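Local coordinates for protein Exo-arabinanase (Penicillium chrysogenum, PDB 3A72) that hydrolyses alpha-1,5-linked L-arabinan in exo fashion, probably cutting arabinobiose from chain ends, at residues N33-A38 and R56-G61; S68-T73 and M126-V131. All coordinates share one frame; numbering follows the deposited sequence.

How the interactions relate
The chain folds as a six-bladed beta-propeller of four-stranded antiparallel sheets, and both contacts lie toward its periphery. Interaction 1 joins strands 36-42 and 52-57, the middle pair of the blade formed by strands 23-30 to 65-70. Interaction 2 starts from the outermost strand of that same blade, 65-70, and reaches the beginning of strand 129-137, the outermost strand of the next blade. Along the chain, interaction 1 closes before interaction 2 opens. Their centres are 19 Å apart, yet they touch through packing of Arg-56 NH1 against Met-126 SD at 4.1 Å. One contact thus holds within a blade, the other from blade to blade.

Interaction 1: N33-A38 and R56-G61; sequences NGDLLA and RSKDHG
Leu-36 and Ser-57 form the tight centre of this contact, an antiparallel hydrogen-bonded pair in which Leu-36 N reaches Ser-57 O at 3.1 Å and Ser-57 N reaches Leu-36 O at 2.8 Å. On the face carrying these two side chains, Leu-36 CD1 lies 3.9 Å from Gly-61 N, and the leucine side chain also touches Trp-64. Leu-37 and Arg-56, the adjoining non-hydrogen-bonded pair, point to the other face; Leu-37 CD2 rests alongside the aliphatic base of Arg-56, 3.7 Å from CB.

The loop side is looser and wetter. Lys-58 NZ makes a salt bridge with the Asp-35 carboxylate, but its hydrogen bonds to Asp-35 OD1 and OD2 are weak, both 3.3 Å from NZ. Bends at chi3 (63°) and chi4 (59°) curl the lysine back to them, and two waters bridge the same charges. Asn-33 OD1 closes an Asx turn on Asp-35 N, while Asn-33 ND2 meets Asp-35 OD2 from above the carboxylate plane.

Ser-57 OG receives Gly-61 N at 2.9 Å and bonds Thr-63 O, and Asp-59 OD2 bonds Thr-63 OG1. With Trp-64, this is the Asp-box (SxDxGxTW) turn of sialidase-like propellers, following a blade's third strand.

Interaction 2: S68-T73 and M126-V131; sequences SRVHDT and MTWDFV
Segments 68-73 and 126-131 run nearly the same way, their touching parts 17° apart, and diverge from 5.6 Å between the CA atoms of Ser-68 and Met-126 to 7.2 Å between those of Thr-73 and Phe-130, with no backbone hydrogen bond bridging them. Side chains therefore make the junction, and the Trp-128 indole is its centre.

At the ring edge, Trp-128 NE1 donates to Ser-68 OG over 3.1 Å, with an N-H...O angle of 170° and the oxygen essentially in the indole plane. Ser-68 chi1 (66°) sets OG between its own backbone N and carbonyl carbon, which places it before the indole nitrogen, while Ser-68 CB packs 3.4 Å from Met-126 O. Over one ring face comes Val-70: its CG2 stands 3.5 Å from the centroid of the five-membered ring, close to the ring normal, a CH-pi contact made with the two side chains crossing at about a right angle. Leu-102 and Tyr-119 of the second blade touch both of these residues, as does Ile-54 of the first.

Farther along, the contact thins. Thr-73 OG1 passes Phe-130 CB at 4.1 Å, and a water links this hydroxyl to Phe-130 N; Tyr-119 OH is its stronger partner.

Trp-128 closes an Asp-box, in which Asp-123 OD2 bonds Thr-127 OG1. Because Gly-125 O can only accept, the Ser-68 hydroxyl must give its proton there while receiving that of the indole. The serine thus relays a hydrogen bond from the ring to the turn preceding it. The directional N-H bond fixes the indole's edge and the apolar methyl contact its face, so the blades meet through complementary polar and dispersive chemistry.

Interaction 1: N33-A38 and R56-G61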
loop_
_atom_site.group_PDB
_atom_site.type_symbol
_atom_site.label_atom_id
_atom_site.label_comp_id
_atom_site.label_asym_id
_atom_site.label_seq_id
_atom_site.Cartn_x
_atom_site.Cartn_y
_atom_site.Cartn_z
ATOM N N ASN A 33 -14.859 12.684 7.140
ATOM C CA ASN A 33 -15.023 13.445 8.387
ATOM C C ASN A 33 -13.743 13.637 9.155
ATOM O O ASN A 33 -13.752 14.316 10.191
ATOM C CB ASN A 33 -16.062 12.795 9.296
ATOM C CG ASN A 33 -15.649 11.535 9.951
ATOM O OD1 ASN A 33 -14.565 10.999 9.655
ATOM N ND2 ASN A 33 -16.452 11.084 10.921
ATOM N N GLY A 34 -12.641 13.106 8.663
ATOM C CA GLY A 34 -11.344 13.210 9.269
ATOM C C GLY A 34 -10.897 12.014 10.059
ATOM O O GLY A 34 -9.714 11.912 10.395
ATOM N N ASP A 35 -11.799 11.091 10.407
ATOM C CA ASP A 35 -11.429 9.928 11.176
ATOM C C ASP A 35 -10.367 9.090 10.435
ATOM O O ASP A 35 -10.372 8.981 9.223
ATOM C CB ASP A 35 -12.669 9.067 11.460
ATOM C CG ASP A 35 -13.654 9.666 12.445
ATOM O OD1 ASP A 35 -13.316 10.678 13.080
ATOM O OD2 ASP A 35 -14.776 9.053 12.523
ATOM N N LEU A 36 -9.487 8.475 11.218
ATOM C CA LEU A 36 -8.423 7.618 10.711
ATOM C C LEU A 36 -8.731 6.158 11.024
ATOM O O LEU A 36 -9.093 5.828 12.161
ATOM C CB LEU A 36 -7.111 7.987 11.365
ATOM C CG LEU A 36 -6.691 9.388 11.392
ATOM C CD1 LEU A 36 -5.332 9.558 12.060
ATOM C CD2 LEU A 36 -6.667 10.019 10.007
ATOM N N LEU A 37 -8.530 5.305 10.029
ATOM C CA LEU A 37 -8.622 3.850 10.193
ATOM C C LEU A 37 -7.307 3.221 9.835
ATOM O O LEU A 37 -6.622 3.672 8.880
ATOM C CB LEU A 37 -9.708 3.272 9.281
ATOM C CG LEU A 37 -11.144 3.805 9.474
ATOM C CD1 LEU A 37 -12.048 3.103 8.505
ATOM C CD2 LEU A 37 -11.590 3.590 10.870
ATOM N N ALA A 38 -6.949 2.174 10.563
ATOM C CA ALA A 38 -5.717 1.442 10.355
ATOM C C ALA A 38 -6.024 -0.055 10.351
ATOM O O ALA A 38 -6.878 -0.545 11.084
ATOM C CB ALA A 38 -4.708 1.758 11.444
ATOM N N ARG A 56 -9.712 2.487 14.758
ATOM C CA ARG A 56 -10.069 3.869 14.460
ATOM C C ARG A 56 -9.469 4.827 15.466
ATOM O O ARG A 56 -9.393 4.519 16.659
ATOM C CB ARG A 56 -11.591 4.040 14.522
ATOM C CG ARG A 56 -12.070 5.456 14.239
ATOM C CD ARG A 56 -13.548 5.497 13.965
ATOM N NE ARG A 56 -14.340 5.153 15.136
ATOM C CZ ARG A 56 -15.610 4.820 15.131
ATOM N NH1 ARG A 56 -16.245 4.712 13.991
ATOM N NH2 ARG A 56 -16.203 4.590 16.326
ATOM N N SER A 57 -9.083 5.998 14.987
ATOM C CA SER A 57 -8.753 7.148 15.826
ATOM C C SER A 57 -9.631 8.306 15.452
ATOM O O SER A 57 -9.713 8.675 14.264
ATOM C CB SER A 57 -7.273 7.540 15.690
ATOM O OG SER A 57 -7.027 8.727 16.453
ATOM N N LYS A 58 -10.260 8.923 16.446
ATOM C CA LYS A 58 -11.096 10.119 16.301
ATOM C C LYS A 58 -10.445 11.353 16.879
ATOM O O LYS A 58 -11.070 12.412 16.958
ATOM C CB LYS A 58 -12.493 9.898 16.913
ATOM C CG LYS A 58 -13.288 8.853 16.148
ATOM C CD LYS A 58 -14.658 8.619 16.706
ATOM C CE LYS A 58 -15.487 9.831 16.612
ATOM N NZ LYS A 58 -15.743 10.435 15.324
ATOM N N ASP A 59 -9.156 11.278 17.253
ATOM C CA ASP A 59 -8.411 12.393 17.857
ATOM C C ASP A 59 -7.080 12.575 17.136
ATOM O O ASP A 59 -6.061 12.959 17.690
ATOM C CB ASP A 59 -8.234 12.227 19.363
ATOM C CG ASP A 59 -7.611 10.934 19.789
ATOM O OD1 ASP A 59 -7.114 10.197 18.864
ATOM O OD2 ASP A 59 -7.589 10.633 21.008
ATOM N N HIS A 60 -7.091 12.311 15.831
ATOM C CA HIS A 60 -5.999 12.595 14.950
ATOM C C HIS A 60 -4.738 11.808 15.293
ATOM O O HIS A 60 -3.604 12.212 15.017
ATOM C CB HIS A 60 -5.668 14.094 14.871
ATOM C CG HIS A 60 -6.796 14.980 14.456
ATOM N ND1 HIS A 60 -7.611 14.715 13.410
ATOM C CD2 HIS A 60 -7.218 16.172 14.925
ATOM C CE1 HIS A 60 -8.521 15.635 13.194
ATOM N NE2 HIS A 60 -8.303 16.529 14.152
ATOM N N GLY A 61 -4.953 10.576 15.799
ATOM C CA GLY A 61 -3.925 9.621 16.028
ATOM C C GLY A 61 -3.446 9.467 17.438
ATOM O O GLY A 61 -2.624 8.605 17.687
HETATM O O HOH W 1 -7.587 12.808 11.843
HETATM O O HOH W 2 -14.885 12.482 14.194
HETATM O O HOH W 3 -11.382 12.494 13.559
HETATM O O HOH W 4 -17.052 8.730 14.051
#

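Interaction 2: S68-T73 and M126-V131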
loop_
_atom_site.group_PDB
_atom_site.type_symbol
_atom_site.label_atom_id
_atom_site.label_comp_id
_atom_site.label_asym_id
_atom_site.label_seq_id
_atom_site.Cartn_x
_atom_site.Cartn_y
_atom_site.Cartn_z
ATOM N N SER A 68 -13.992 -3.032 14.234
ATOM C CA SER A 68 -14.537 -4.179 13.468
ATOM C C SER A 68 -13.348 -5.040 13.046
ATOM O O SER A 68 -12.175 -4.684 13.226
ATOM C CB SER A 68 -15.340 -3.735 12.285
ATOM O OG SER A 68 -14.488 -3.079 11.333
ATOM N N ARG A 69 -13.709 -6.184 12.474
ATOM C CA ARG A 69 -12.774 -7.102 11.834
ATOM C C ARG A 69 -13.340 -7.574 10.511
ATOM O O ARG A 69 -14.563 -7.820 10.432
ATOM C CB ARG A 69 -12.499 -8.317 12.758
ATOM C CG ARG A 69 -11.836 -7.939 14.048
ATOM C CD ARG A 69 -11.839 -9.124 15.012
ATOM N NE ARG A 69 -11.204 -8.705 16.227
ATOM C CZ ARG A 69 -10.973 -9.431 17.292
ATOM N NH1 ARG A 69 -11.314 -10.705 17.251
ATOM N NH2 ARG A 69 -10.385 -8.905 18.339
ATOM N N VAL A 70 -12.492 -7.673 9.500
ATOM C CA VAL A 70 -12.922 -8.197 8.197
ATOM C C VAL A 70 -12.500 -9.659 8.160
ATOM O O VAL A 70 -11.302 -9.982 8.157
ATOM C CB VAL A 70 -12.369 -7.400 7.033
ATOM C CG1 VAL A 70 -13.110 -7.825 5.750
ATOM C CG2 VAL A 70 -12.533 -5.873 7.264
ATOM N N HIS A 71 -13.508 -10.553 8.156
ATOM C CA HIS A 71 -13.277 -11.983 8.137
ATOM C C HIS A 71 -13.463 -12.537 6.718
ATOM O O HIS A 71 -14.165 -11.976 5.874
ATOM C CB HIS A 71 -14.270 -12.683 9.054
ATOM C CG HIS A 71 -14.162 -12.318 10.466
ATOM N ND1 HIS A 71 -13.335 -12.910 11.367
ATOM C CD2 HIS A 71 -14.833 -11.370 11.148
ATOM C CE1 HIS A 71 -13.508 -12.304 12.574
ATOM N NE2 HIS A 71 -14.401 -11.398 12.464
ATOM N N ASP A 72 -12.800 -13.701 6.508
ATOM C CA ASP A 72 -12.857 -14.367 5.211
ATOM C C ASP A 72 -14.131 -15.169 5.083
ATOM O O ASP A 72 -14.173 -16.399 5.221
ATOM C CB ASP A 72 -11.648 -15.265 5.024
ATOM C CG ASP A 72 -11.558 -15.814 3.589
ATOM O OD1 ASP A 72 -12.489 -15.568 2.783
ATOM O OD2 ASP A 72 -10.537 -16.499 3.316
ATOM N N THR A 73 -15.239 -14.456 4.833
ATOM C CA THR A 73 -16.530 -15.064 4.660
ATOM C C THR A 73 -16.690 -15.733 3.294
ATOM O O THR A 73 -17.579 -16.554 3.117
ATOM C CB THR A 73 -17.660 -14.019 4.842
ATOM O OG1 THR A 73 -17.478 -13.010 3.866
ATOM C CG2 THR A 73 -17.635 -13.456 6.243
ATOM N N MET A 126 -17.932 -0.124 10.219
ATOM C CA MET A 126 -18.508 -0.925 11.288
ATOM C C MET A 126 -18.873 -2.355 10.855
ATOM O O MET A 126 -18.687 -3.297 11.634
ATOM C CB MET A 126 -19.707 -0.219 11.896
ATOM C CG MET A 126 -19.373 1.158 12.482
ATOM S SD MET A 126 -18.171 1.141 13.798
ATOM C CE MET A 126 -18.934 0.083 14.965
ATOM N N THR A 127 -19.413 -2.469 9.653
ATOM C CA THR A 127 -19.812 -3.750 9.106
ATOM C C THR A 127 -19.334 -3.883 7.678
ATOM O O THR A 127 -19.125 -2.887 6.975
ATOM C CB THR A 127 -21.328 -4.024 9.186
ATOM O OG1 THR A 127 -21.988 -3.060 8.359
ATOM C CG2 THR A 127 -21.814 -3.943 10.613
ATOM N N TRP A 128 -19.184 -5.125 7.229
ATOM C CA TRP A 128 -18.531 -5.444 5.942
ATOM C C TRP A 128 -19.319 -6.525 5.231
ATOM O O TRP A 128 -19.861 -7.456 5.856
ATOM C CB TRP A 128 -17.104 -5.988 6.174
ATOM C CG TRP A 128 -16.241 -5.003 6.882
ATOM C CD1 TRP A 128 -16.048 -4.870 8.223
ATOM C CD2 TRP A 128 -15.471 -3.995 6.272
ATOM N NE1 TRP A 128 -15.180 -3.828 8.399
ATOM C CE2 TRP A 128 -14.794 -3.262 7.257
ATOM C CE3 TRP A 128 -15.230 -3.631 4.919
ATOM C CZ2 TRP A 128 -13.959 -2.209 6.950
ATOM C CZ3 TRP A 128 -14.392 -2.589 4.622
ATOM C CH2 TRP A 128 -13.736 -1.878 5.639
ATOM N N ASP A 129 -19.279 -6.452 3.906
ATOM C CA ASP A 129 -19.836 -7.485 3.056
ATOM C C ASP A 129 -18.864 -7.768 1.899
ATOM O O ASP A 129 -18.257 -6.868 1.329
ATOM C CB ASP A 129 -21.160 -7.070 2.431
ATOM C CG ASP A 129 -22.242 -7.134 3.483
ATOM O OD1 ASP A 129 -22.726 -8.255 3.807
ATOM O OD2 ASP A 129 -22.569 -6.046 3.998
ATOM N N PHE A 130 -18.775 -9.037 1.545
ATOM C CA PHE A 130 -17.996 -9.456 0.359
ATOM C C PHE A 130 -18.637 -8.869 -0.897
ATOM O O PHE A 130 -19.854 -8.954 -1.048
ATOM C CB PHE A 130 -17.944 -10.978 0.288
ATOM C CG PHE A 130 -17.350 -11.509 -1.011
ATOM C CD1 PHE A 130 -16.020 -11.463 -1.242
ATOM C CD2 PHE A 130 -18.166 -12.049 -1.976
ATOM C CE1 PHE A 130 -15.501 -11.898 -2.427
ATOM C CE2 PHE A 130 -17.649 -12.502 -3.172
ATOM C CZ PHE A 130 -16.295 -12.434 -3.410
ATOM N N VAL A 131 -17.811 -8.363 -1.802
ATOM C CA VAL A 131 -18.264 -7.860 -3.093
ATOM C C VAL A 131 -17.806 -8.719 -4.241
ATOM O O VAL A 131 -18.658 -9.163 -5.050
ATOM C CB VAL A 131 -17.829 -6.377 -3.307
ATOM C CG1 VAL A 131 -18.387 -5.903 -4.626
ATOM C CG2 VAL A 131 -18.292 -5.475 -2.174
HETATM O O HOH W 5 -19.417 -11.179 3.818
#